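Local coordinates for protein dihydrodipicolinate synthase (Rhodopseudomonas palustris, PDB 3DZ1) that probably condenses pyruvate with aspartate semialdehyde to give 4-hydroxy-tetrahydrodipicolinate, an early step on the route to lysine, at residues Val46-Gly50 / Ala63-Ala67; Gly87-Met91 / Tyr123-Ala127; Arg156-Ser162 / Ser190-Leu194; Gly199-Leu203 / Ile252-His256; Tyr220-Asp224 / Val268-Arg272. All coordinates share one frame; numbering follows the deposited sequence.

Interaction 1 (Val46-Gly50 / Ala63-Ala67); sequences VTVLG and AEAVA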
# COMPACT_ATOMS: atom_id res chain seq x y z
N VAL A 46 -23.86 -15.33 16.33
CA VAL A 46 -23.66 -15.32 14.90
C VAL A 46 -23.33 -13.90 14.45
O VAL A 46 -23.95 -12.94 14.91
CB VAL A 46 -24.94 -15.80 14.15
CG1 VAL A 46 -24.66 -15.94 12.66
CG2 VAL A 46 -25.42 -17.12 14.74
N THR A 47 -22.35 -13.77 13.56
CA THR A 47 -21.98 -12.46 13.03
C THR A 47 -22.44 -12.46 11.58
O THR A 47 -22.18 -13.42 10.85
CB THR A 47 -20.46 -12.24 13.14
OG1 THR A 47 -20.09 -12.25 14.53
CG2 THR A 47 -20.06 -10.88 12.54
N VAL A 48 -23.14 -11.41 11.17
CA VAL A 48 -23.66 -11.34 9.82
C VAL A 48 -23.21 -10.12 9.02
O VAL A 48 -22.72 -9.14 9.57
CB VAL A 48 -25.21 -11.38 9.82
CG1 VAL A 48 -25.69 -12.65 10.48
CG2 VAL A 48 -25.76 -10.17 10.56
N LEU A 49 -23.41 -10.21 7.70
CA LEU A 49 -23.03 -9.16 6.77
C LEU A 49 -21.52 -8.98 6.72
O LEU A 49 -20.78 -9.95 6.90
CB LEU A 49 -23.73 -7.84 7.13
CG LEU A 49 -25.26 -7.91 7.03
CD1 LEU A 49 -25.87 -6.54 7.31
CD2 LEU A 49 -25.66 -8.39 5.65
N GLY A 50 -21.06 -7.76 6.49
CA GLY A 50 -19.62 -7.54 6.41
C GLY A 50 -19.06 -8.23 5.17
O GLY A 50 -19.81 -8.76 4.35
N ALA A 63 -29.21 -5.76 2.50
CA ALA A 63 -28.39 -5.92 3.70
C ALA A 63 -29.27 -5.88 4.95
O ALA A 63 -29.10 -6.69 5.86
CB ALA A 63 -27.35 -4.82 3.76
N GLU A 64 -30.20 -4.94 4.98
CA GLU A 64 -31.10 -4.81 6.12
C GLU A 64 -31.98 -6.05 6.27
O GLU A 64 -32.20 -6.53 7.38
CB GLU A 64 -31.96 -3.55 5.96
CG GLU A 64 -31.16 -2.26 6.17
CD GLU A 64 -31.90 -1.02 5.69
OE1 GLU A 64 -33.14 -0.99 5.78
OE2 GLU A 64 -31.23 -0.08 5.23
N ALA A 65 -32.47 -6.57 5.15
CA ALA A 65 -33.33 -7.76 5.17
C ALA A 65 -32.55 -8.98 5.66
O ALA A 65 -33.04 -9.75 6.49
CB ALA A 65 -33.90 -8.02 3.78
N VAL A 66 -31.34 -9.16 5.15
CA VAL A 66 -30.52 -10.30 5.55
C VAL A 66 -30.23 -10.24 7.05
O VAL A 66 -30.46 -11.21 7.77
CB VAL A 66 -29.19 -10.32 4.77
CG1 VAL A 66 -28.31 -11.45 5.27
CG2 VAL A 66 -29.47 -10.48 3.28
N ALA A 67 -29.72 -9.10 7.51
CA ALA A 67 -29.41 -8.93 8.92
C ALA A 67 -30.64 -9.22 9.76
O ALA A 67 -30.55 -9.90 10.78
CB ALA A 67 -28.92 -7.52 9.18
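Val48 is the first residue of 46-50 to meet the helix, and it does so through one methyl: CG2 lies 4.2 Å from Ala67 CA, against the helix backbone itself. A beta-branched residue suits the strand, and the small side chain of Ala67 lets the two chains approach until the CA atoms of Val48 and Ala67 are 6.3 Å apart. Leu49 follows and carries most of the contact. With CG anti to its carbonyl carbon (chi1 -63°), both methyls are brought up to the carbonyl of Ala63, CD1 at 3.5 Å from Ala63 O. That oxygen already accepts from Ala67 N at 3.0 Å, so its hydrogen-bonding need is met within the helix. The same CD1 rests on Ala67 CB at 3.7 Å, while CD2 turns to Val66 CG1, 4.1 Å off. Alanines one turn apart leave a shallow seat into which a branched leucine fits; Val81 of strand 78-82 and Leu94 of helix 88-101 also touch Leu49. The side chains that meet are apolar and the contact is largely buried, as expected where a helix lies on its own strand in a beta-alpha-beta unit, here strand 45-48, helix 60-73 and strand 78-82 of the TIM barrel.

Interaction 2 (Gly87-Met91 / Tyr123-Ala127); sequences GFAAM and YFRQA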
# COMPACT_ATOMS: atom_id res chain seq x y z
N GLY A 87 -18.91 5.59 4.96
CA GLY A 87 -19.34 6.79 5.64
C GLY A 87 -20.16 6.51 6.88
O GLY A 87 -20.70 5.41 7.04
N PHE A 88 -20.27 7.51 7.75
CA PHE A 88 -21.00 7.37 9.01
C PHE A 88 -22.52 7.32 8.90
O PHE A 88 -23.18 6.74 9.76
CB PHE A 88 -20.59 8.49 9.97
CG PHE A 88 -19.15 8.43 10.38
CD1 PHE A 88 -18.59 7.25 10.86
CD2 PHE A 88 -18.35 9.57 10.31
CE1 PHE A 88 -17.26 7.20 11.26
CE2 PHE A 88 -17.01 9.52 10.70
CZ PHE A 88 -16.47 8.34 11.18
N ALA A 89 -23.07 7.94 7.86
CA ALA A 89 -24.52 7.95 7.68
C ALA A 89 -25.04 6.53 7.45
O ALA A 89 -26.01 6.10 8.08
CB ALA A 89 -24.90 8.85 6.52
N ALA A 90 -24.39 5.81 6.54
CA ALA A 90 -24.79 4.45 6.23
C ALA A 90 -24.58 3.57 7.46
O ALA A 90 -25.40 2.70 7.76
CB ALA A 90 -23.98 3.92 5.07
N MSE A 91 -23.49 3.80 8.18
CA MSE A 91 -23.18 3.03 9.37
C MSE A 91 -24.26 3.23 10.43
O MSE A 91 -24.72 2.27 11.04
CB MSE A 91 -21.82 3.45 9.94
CG MSE A 91 -21.40 2.67 11.17
SE MSE A 91 -19.72 3.29 11.92
CE MSE A 91 -18.59 2.84 10.42
N TYR A 123 -10.89 8.09 14.56
CA TYR A 123 -11.91 7.46 13.74
C TYR A 123 -12.97 6.77 14.59
O TYR A 123 -14.17 6.95 14.38
CB TYR A 123 -11.30 6.42 12.80
CG TYR A 123 -12.37 5.71 12.01
CD1 TYR A 123 -12.99 6.33 10.93
CD2 TYR A 123 -12.83 4.45 12.40
CE1 TYR A 123 -14.05 5.72 10.26
CE2 TYR A 123 -13.89 3.83 11.73
CZ TYR A 123 -14.50 4.48 10.67
OH TYR A 123 -15.56 3.89 10.02
N PHE A 124 -12.53 5.97 15.55
CA PHE A 124 -13.48 5.25 16.38
C PHE A 124 -14.32 6.13 17.29
O PHE A 124 -15.45 5.78 17.61
CB PHE A 124 -12.76 4.14 17.14
CG PHE A 124 -12.40 2.98 16.25
CD1 PHE A 124 -13.40 2.19 15.70
CD2 PHE A 124 -11.08 2.74 15.88
CE1 PHE A 124 -13.11 1.18 14.79
CE2 PHE A 124 -10.77 1.73 14.97
CZ PHE A 124 -11.79 0.95 14.43
N ARG A 125 -13.79 7.29 17.68
CA ARG A 125 -14.57 8.20 18.50
C ARG A 125 -15.67 8.77 17.60
O ARG A 125 -16.80 9.01 18.04
CB ARG A 125 -13.71 9.34 19.06
CG ARG A 125 -12.68 8.90 20.08
CD ARG A 125 -12.26 10.05 20.99
NE ARG A 125 -11.72 11.19 20.25
CZ ARG A 125 -10.48 11.27 19.78
NH1 ARG A 125 -9.61 10.28 19.98
NH2 ARG A 125 -10.09 12.35 19.11
N GLN A 126 -15.35 8.99 16.33
CA GLN A 126 -16.33 9.52 15.39
C GLN A 126 -17.33 8.42 15.06
O GLN A 126 -18.53 8.68 14.88
CB GLN A 126 -15.66 9.99 14.11
CG GLN A 126 -14.60 11.06 14.31
CD GLN A 126 -13.93 11.45 13.01
OE1 GLN A 126 -13.61 10.60 12.19
NE2 GLN A 126 -13.71 12.75 12.83
N ALA A 127 -16.84 7.19 14.98
CA ALA A 127 -17.68 6.03 14.67
C ALA A 127 -18.72 5.79 15.76
O ALA A 127 -19.89 5.56 15.46
CB ALA A 127 -16.80 4.79 14.49
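The ring of Phe88 is the chief bump, pushed into a hollow that Tyr123, Gln126 and Ala127 form on the surface of the opposing helix. Its outer end, CE1 and CZ, meets all three: CZ lies 3.5 Å from Gln126 CB, CE1 is 3.6 Å from Ala127 CA, and the same CE1 is 3.7 Å from Tyr123 CE1. The floor of the hollow is thus largely backbone, because Ala127 contributes no more than a methyl, and Gln126 O lies over the centre of one face of the phenyl ring, 4.1 Å above it. Tyr123 forms one wall. Its ring is inclined only 30° to that of Phe88, but the two are slid so far past each other that they barely overlap. The helices involved, 88-101 and 117-131, are successive members of the outer layer of a TIM barrel, each following its own strand, and the contact fills the groove between them. One turn on from Phe88, selenomethionine Met91 makes the second bump. Its chain leaves with CG anti to the backbone N (chi1 -179°), runs straight to SE and bends at the last torsion. SE then sits 4.2 Å from Ala127 CB, and the methyl CE turns to the phenolic end of Tyr123, 3.2 Å from OH. Long, flexible methionine suits this deeper place, where Ile108 of strand 105-108 also touches it. At the boundary with a second subunit, Pro283 of that subunit packs on both Phe88 and Gln126.

Interaction 3 (Arg156-Ser162 / Ser190-Leu194); sequences RQIVMDS and SLRPL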
# COMPACT_ATOMS: atom_id res chain seq x y z
N ARG A 156 -6.33 -0.50 23.73
CA ARG A 156 -6.75 -0.13 25.08
C ARG A 156 -7.39 1.26 25.10
O ARG A 156 -8.41 1.47 25.75
CB ARG A 156 -5.56 -0.16 26.04
CG ARG A 156 -5.89 0.35 27.44
CD ARG A 156 -4.71 0.23 28.38
NE ARG A 156 -3.57 1.03 27.94
CZ ARG A 156 -2.38 1.02 28.52
NH1 ARG A 156 -2.15 0.25 29.58
NH2 ARG A 156 -1.40 1.79 28.05
N GLN A 157 -6.77 2.20 24.38
CA GLN A 157 -7.29 3.56 24.31
C GLN A 157 -8.66 3.60 23.64
O GLN A 157 -9.58 4.27 24.13
CB GLN A 157 -6.31 4.45 23.55
CG GLN A 157 -6.79 5.87 23.31
CD GLN A 157 -5.64 6.82 23.03
OE1 GLN A 157 -4.67 6.45 22.35
NE2 GLN A 157 -5.74 8.04 23.53
N ILE A 158 -8.80 2.88 22.53
CA ILE A 158 -10.07 2.83 21.80
C ILE A 158 -11.18 2.35 22.72
O ILE A 158 -12.27 2.92 22.76
CB ILE A 158 -9.99 1.87 20.60
CG1 ILE A 158 -9.01 2.42 19.56
CG2 ILE A 158 -11.38 1.68 19.99
CD1 ILE A 158 -8.72 1.45 18.44
N VAL A 159 -10.90 1.28 23.46
CA VAL A 159 -11.88 0.70 24.37
C VAL A 159 -12.22 1.64 25.53
O VAL A 159 -13.40 1.90 25.80
CB VAL A 159 -11.36 -0.63 24.96
CG1 VAL A 159 -12.33 -1.14 26.02
CG2 VAL A 159 -11.22 -1.67 23.84
N MSE A 160 -11.20 2.15 26.20
CA MSE A 160 -11.42 3.05 27.33
C MSE A 160 -12.01 4.40 26.94
O MSE A 160 -12.63 5.08 27.76
CB MSE A 160 -10.12 3.23 28.12
CG MSE A 160 -9.58 1.94 28.72
SE MSE A 160 -10.85 0.99 29.86
CE MSE A 160 -10.45 1.89 31.54
N ASP A 161 -11.82 4.80 25.68
CA ASP A 161 -12.36 6.06 25.18
C ASP A 161 -13.86 5.89 24.89
O ASP A 161 -14.61 6.86 24.85
CB ASP A 161 -11.68 6.49 23.88
CG ASP A 161 -10.41 7.28 24.09
OD1 ASP A 161 -10.02 7.53 25.25
OD2 ASP A 161 -9.79 7.65 23.07
N SER A 162 -14.27 4.64 24.70
CA SER A 162 -15.66 4.33 24.37
C SER A 162 -16.54 3.98 25.56
O SER A 162 -16.08 3.50 26.60
CB SER A 162 -15.71 3.17 23.39
OG SER A 162 -15.48 1.95 24.07
N SER A 190 -5.48 -1.12 33.90
CA SER A 190 -5.56 -0.08 32.89
C SER A 190 -6.62 -0.40 31.83
O SER A 190 -7.01 0.48 31.06
CB SER A 190 -4.20 0.14 32.23
OG SER A 190 -3.72 -1.04 31.62
N LEU A 191 -7.08 -1.64 31.79
CA LEU A 191 -8.09 -2.04 30.82
C LEU A 191 -9.26 -2.76 31.49
O LEU A 191 -9.07 -3.72 32.24
CB LEU A 191 -7.47 -2.95 29.75
CG LEU A 191 -8.39 -3.44 28.63
CD1 LEU A 191 -8.98 -2.25 27.88
CD2 LEU A 191 -7.60 -4.33 27.68
N ARG A 192 -10.47 -2.28 31.22
CA ARG A 192 -11.68 -2.86 31.80
C ARG A 192 -12.05 -4.18 31.12
O ARG A 192 -11.38 -4.60 30.19
CB ARG A 192 -12.85 -1.88 31.66
CG ARG A 192 -13.31 -1.63 30.23
CD ARG A 192 -14.55 -0.75 30.25
NE ARG A 192 -14.87 -0.11 28.98
CZ ARG A 192 -15.26 -0.73 27.87
NH1 ARG A 192 -15.39 -2.05 27.85
NH2 ARG A 192 -15.57 -0.01 26.80
N PRO A 193 -13.12 -4.85 31.59
CA PRO A 193 -13.54 -6.12 31.00
C PRO A 193 -13.69 -5.99 29.49
O PRO A 193 -14.23 -5.00 28.99
CB PRO A 193 -14.87 -6.39 31.69
CG PRO A 193 -14.62 -5.86 33.07
CD PRO A 193 -13.94 -4.53 32.78
N LEU A 194 -13.21 -6.99 28.76
CA LEU A 194 -13.26 -6.99 27.30
C LEU A 194 -13.24 -8.41 26.77
O LEU A 194 -12.36 -9.19 27.10
CB LEU A 194 -12.06 -6.23 26.73
CG LEU A 194 -11.93 -6.14 25.21
CD1 LEU A 194 -13.00 -5.21 24.66
CD2 LEU A 194 -10.55 -5.63 24.83
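Val159 forms the tight centre of this contact, its two methyls serving different partners. CG2 packs on Leu194 CD1 at 4.0 Å, and CG1 touches Leu191 CD1 at the same distance of 4.0 Å. CG1 also supports the guanidinium of Arg192, lying 3.4 Å above the middle of one face. That flat cation can sit on a valine because its polar rim is served elsewhere: NH1 is bonded to Cys165 O. Ser162 finishes the helix beside it, its OG donating to Val159 O at 2.7 Å while its backbone N reaches the same oxygen from the same face. The solvent side is built differently. Selenomethionine Met160, twice bent, is exposed, yet lays SE alongside the Arg192 chain, 3.6 Å from CG, and comes equally near Arg192 N, a buried amide with no partner in the model. At the other end Arg156 bends at chi3 (62°) and gives NH1 to Ser190 OG at 2.9 Å, nearly in the guanidinium plane. Asp188 OD1 also bonds to that hydroxyl, and the Phe185 ring makes a cation-pi contact with Arg156. Helix 152-161 is thus joined to the loop before strand 195-198 by an apolar patch of Val159, Leu191 and Leu194 on which Arg192 lies, with Arg156 bonded at one end; Asp188, linked through Ser190 OG, probably helps offset the positive charge of Arg156.

Interaction 4 (Gly199-Leu203 / Ile252-His256); sequences GNGGL and IRYEH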
# COMPACT_ATOMS: atom_id res chain seq x y z
N GLY A 199 -10.12 -14.62 15.25
CA GLY A 199 -10.43 -14.90 13.86
C GLY A 199 -9.24 -15.35 13.04
O GLY A 199 -8.54 -16.29 13.40
N ASN A 200 -9.01 -14.65 11.93
CA ASN A 200 -7.94 -14.99 11.00
C ASN A 200 -8.06 -16.46 10.61
O ASN A 200 -7.08 -17.21 10.64
CB ASN A 200 -6.55 -14.72 11.61
CG ASN A 200 -5.43 -14.87 10.58
OD1 ASN A 200 -5.63 -14.59 9.41
ND2 ASN A 200 -4.26 -15.28 11.03
N GLY A 201 -9.28 -16.86 10.24
CA GLY A 201 -9.55 -18.22 9.82
C GLY A 201 -9.35 -19.31 10.85
O GLY A 201 -9.44 -20.49 10.52
N GLY A 202 -9.08 -18.92 12.09
CA GLY A 202 -8.86 -19.90 13.15
C GLY A 202 -7.48 -20.54 13.06
O GLY A 202 -7.22 -21.56 13.70
N LEU A 203 -6.60 -19.92 12.28
CA LEU A 203 -5.26 -20.45 12.08
C LEU A 203 -4.47 -20.66 13.37
O LEU A 203 -3.64 -21.56 13.45
CB LEU A 203 -4.48 -19.53 11.13
CG LEU A 203 -3.26 -20.09 10.41
CD1 LEU A 203 -3.68 -21.20 9.45
CD2 LEU A 203 -2.57 -18.97 9.63
N ILE A 252 -8.61 -26.08 7.67
CA ILE A 252 -8.64 -24.71 8.15
C ILE A 252 -7.71 -23.87 7.28
O ILE A 252 -8.08 -22.78 6.83
CB ILE A 252 -8.18 -24.61 9.63
CG1 ILE A 252 -9.27 -25.17 10.54
CG2 ILE A 252 -7.83 -23.17 9.98
CD1 ILE A 252 -8.86 -25.30 12.00
N ARG A 253 -6.50 -24.37 7.03
CA ARG A 253 -5.56 -23.60 6.23
C ARG A 253 -5.95 -23.54 4.75
O ARG A 253 -5.65 -22.54 4.09
CB ARG A 253 -4.13 -24.14 6.39
CG ARG A 253 -3.90 -25.54 5.91
CD ARG A 253 -3.59 -25.60 4.41
NE ARG A 253 -3.92 -26.94 3.93
CZ ARG A 253 -3.10 -27.72 3.24
NH1 ARG A 253 -1.87 -27.32 2.93
NH2 ARG A 253 -3.51 -28.93 2.89
N TYR A 254 -6.61 -24.57 4.24
CA TYR A 254 -7.02 -24.55 2.84
C TYR A 254 -8.08 -23.47 2.64
O TYR A 254 -8.06 -22.73 1.65
CB TYR A 254 -7.59 -25.91 2.40
CG TYR A 254 -7.64 -26.08 0.90
CD1 TYR A 254 -6.60 -26.70 0.21
CD2 TYR A 254 -8.71 -25.57 0.15
CE1 TYR A 254 -6.62 -26.82 -1.19
CE2 TYR A 254 -8.74 -25.67 -1.24
CZ TYR A 254 -7.69 -26.30 -1.90
OH TYR A 254 -7.71 -26.39 -3.27
N GLU A 255 -9.00 -23.36 3.60
CA GLU A 255 -10.07 -22.37 3.53
C GLU A 255 -9.54 -20.97 3.81
O GLU A 255 -10.15 -19.97 3.42
CB GLU A 255 -11.16 -22.70 4.56
CG GLU A 255 -12.44 -21.89 4.40
CD GLU A 255 -13.38 -22.03 5.58
OE1 GLU A 255 -13.79 -23.16 5.89
OE2 GLU A 255 -13.71 -21.00 6.20
N HIS A 256 -8.40 -20.91 4.49
CA HIS A 256 -7.75 -19.65 4.84
C HIS A 256 -6.96 -19.07 3.66
O HIS A 256 -5.79 -18.72 3.80
CB HIS A 256 -6.81 -19.86 6.03
CG HIS A 256 -6.17 -18.61 6.55
ND1 HIS A 256 -6.90 -17.56 7.07
CD2 HIS A 256 -4.87 -18.25 6.63
CE1 HIS A 256 -6.08 -16.61 7.45
NE2 HIS A 256 -4.84 -16.99 7.20
O HOH W 1 -9.91 -21.02 7.85
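The imidazole of His256 projects from the end of its helix into the loop 199-203, and three loop residues are arranged round it. CG stands anti to the backbone N (chi1 -176°), which carries the ring forward across the gap. Asn200 turns its amide plane 77° from the imidazole, with Asn200 CG 3.6 Å from His256 CE1; the oxygen OD1 is modelled too near CE1 for its exact place to be trusted. Leu203 crosses the histidine at about a right angle and lays its CD2 3.8 Å from His256 CD2. Gly201, having no side chain and a positive phi of 64°, leaves room for the ring, and Gly201 CA is 3.9 Å from His256 ND1. A turn earlier Ile252 points at the same loop, and its CG2 comes to 3.2 Å from Gly201 O. That carbonyl is not left to a methyl alone, for a water donates to it at 2.8 Å and to Ile252 O at 2.7 Å, tying loop to helix where the two backbones do not bond directly. The loop follows strand 195-198 of the barrel and leads into helix 205-211, while Ile252 to Glu255 close helix 238-255. Arg253 forms a salt bridge with Asp206 of a third subunit and bonds to Leu203 O of that subunit; Tyr254 lies against helices 260-271 and 289-301 and meets Phe207 of the third subunit edge-to-face.

Interaction 5 (Tyr220-Asp224 / Val268-Arg272); sequences YCFPD and VLKKR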
# COMPACT_ATOMS: atom_id res chain seq x y z
N TYR A 220 -15.17 -20.70 9.65
CA TYR A 220 -14.79 -22.08 9.30
C TYR A 220 -16.04 -22.94 9.08
O TYR A 220 -17.00 -22.87 9.85
CB TYR A 220 -13.92 -22.67 10.41
CG TYR A 220 -13.41 -24.07 10.13
CD1 TYR A 220 -12.76 -24.37 8.94
CD2 TYR A 220 -13.57 -25.08 11.08
CE1 TYR A 220 -12.27 -25.66 8.69
CE2 TYR A 220 -13.08 -26.37 10.84
CZ TYR A 220 -12.44 -26.65 9.65
OH TYR A 220 -11.96 -27.92 9.42
N CYS A 221 -16.01 -23.76 8.03
CA CYS A 221 -17.14 -24.62 7.68
C CYS A 221 -17.51 -25.71 8.69
O CYS A 221 -18.48 -26.44 8.49
CB CYS A 221 -16.95 -25.24 6.28
SG CYS A 221 -15.42 -26.16 6.04
N PHE A 222 -16.74 -25.82 9.77
CA PHE A 222 -17.05 -26.78 10.82
C PHE A 222 -17.06 -26.05 12.15
O PHE A 222 -16.27 -26.34 13.05
CB PHE A 222 -16.04 -27.93 10.84
CG PHE A 222 -16.29 -28.97 9.79
CD1 PHE A 222 -17.22 -29.98 10.00
CD2 PHE A 222 -15.63 -28.91 8.56
CE1 PHE A 222 -17.50 -30.92 9.01
CE2 PHE A 222 -15.90 -29.85 7.56
CZ PHE A 222 -16.83 -30.86 7.79
N PRO A 223 -17.96 -25.06 12.29
CA PRO A 223 -18.02 -24.31 13.54
C PRO A 223 -18.38 -25.26 14.68
O PRO A 223 -18.00 -25.03 15.83
CB PRO A 223 -19.11 -23.28 13.27
CG PRO A 223 -20.03 -24.00 12.33
CD PRO A 223 -19.06 -24.67 11.39
N ASP A 224 -19.10 -26.33 14.34
CA ASP A 224 -19.49 -27.32 15.32
C ASP A 224 -18.26 -27.98 15.97
O ASP A 224 -18.27 -28.27 17.17
CB ASP A 224 -20.43 -28.38 14.68
CG ASP A 224 -19.89 -28.96 13.37
OD1 ASP A 224 -19.33 -28.20 12.55
OD2 ASP A 224 -20.06 -30.17 13.15
N VAL A 268 -18.52 -26.43 0.96
CA VAL A 268 -18.70 -27.38 2.05
C VAL A 268 -20.05 -27.26 2.75
O VAL A 268 -20.70 -28.26 3.05
CB VAL A 268 -17.57 -27.24 3.10
CG1 VAL A 268 -17.81 -28.20 4.25
CG2 VAL A 268 -16.22 -27.54 2.45
N LEU A 269 -20.48 -26.03 3.01
CA LEU A 269 -21.76 -25.81 3.68
C LEU A 269 -22.91 -26.37 2.84
O LEU A 269 -23.93 -26.79 3.38
CB LEU A 269 -21.98 -24.32 3.96
CG LEU A 269 -21.04 -23.72 5.01
CD1 LEU A 269 -21.22 -22.21 5.06
CD2 LEU A 269 -21.34 -24.34 6.37
N LYS A 270 -22.73 -26.38 1.53
CA LYS A 270 -23.76 -26.91 0.63
C LYS A 270 -23.71 -28.43 0.74
O LYS A 270 -24.74 -29.10 0.85
CB LYS A 270 -23.48 -26.49 -0.82
CG LYS A 270 -24.47 -27.06 -1.83
CD LYS A 270 -24.04 -26.75 -3.25
CE LYS A 270 -24.91 -27.47 -4.27
NZ LYS A 270 -24.34 -27.37 -5.64
N LYS A 271 -22.50 -28.97 0.72
CA LYS A 271 -22.29 -30.41 0.83
C LYS A 271 -22.83 -30.92 2.16
O LYS A 271 -23.24 -32.08 2.28
CB LYS A 271 -20.79 -30.71 0.70
CG LYS A 271 -20.43 -32.18 0.78
CD LYS A 271 -18.92 -32.38 0.61
CE LYS A 271 -18.46 -32.08 -0.81
NZ LYS A 271 -19.05 -33.05 -1.78
N ARG A 272 -22.82 -30.06 3.18
CA ARG A 272 -23.32 -30.44 4.49
C ARG A 272 -24.84 -30.28 4.58
O ARG A 272 -25.45 -30.55 5.62
CB ARG A 272 -22.65 -29.61 5.59
CG ARG A 272 -21.16 -29.87 5.72
CD ARG A 272 -20.60 -29.27 7.00
NE ARG A 272 -21.05 -30.00 8.19
CZ ARG A 272 -20.77 -29.65 9.44
NH1 ARG A 272 -20.03 -28.58 9.68
NH2 ARG A 272 -21.23 -30.38 10.45
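Where the eighth strand of the TIM barrel, 215-218, gives way to helix 223-234, the connecting turn brings Cys221, Phe222 and Asp224 against the end of helix 260-271, one of the helices that follow the barrel proper. Phe222 holds the N-cap position of helix 223-234. In the buried half of the contact Cys221 meets Val268: SG sits between the backbone N and the carbonyl carbon (chi1 55°), a rotation that lays it 3.6 Å from Val268 CG1. Small and weakly polar, cysteine suits this buried place, where its sulfur packs on a valine methyl, and Leu269 CD2 closes in beside it, 4.1 Å from Cys221 O. Phe222 bridges the two halves. Its CE2 touches Val268 CG1 at 4.2 Å, and its CD1 and CE1 atoms lie over one face of the Arg272 guanidinium, with the planes 23° apart and CE1 3.4 Å above the centre of the cation. Phe37 of helix 28-40 also touches Arg272. Both terminal nitrogens of the arginine are bonded. NH1 donates to Cys221 O at 2.9 Å, in the plane of that carbonyl and on a lone pair, and so ties the turn's backbone to the same guanidinium that binds Asp224. Asp224 is gripped end-on, one carboxylate oxygen to each terminal nitrogen, in a salt bridge whose planes are 35° apart. Arg272 NH1 reaches Asp224 OD1 at 3.0 Å, and NH2 reaches OD2 at 3.0 Å, each oxygen being met from above the carboxylate plane.

In the fold
Interactions 1, 2 and 4 are buried, whereas 3 and 5 are partly open, and their chemistry follows: the first two rely on apolar or aromatic packing, interaction 4 adds a bridging water, and 3 and 5 use partly exposed arginines, hydrogen-bonded in 3 and in a salt bridge in 5. Interaction 1 joins a barrel strand to its own helix; interaction 2 joins two outer helices. Interactions 2 and 3 are neighbours, Phe124 of one packing on Ile158 of the other. Interactions 4 and 5, with centres about 13 Å apart, alternate along the chain and share the helical region after the barrel, where Glu255 probably bonds to Cys221 N. Interaction 2 lies on the opposite side of the chain's centre from both.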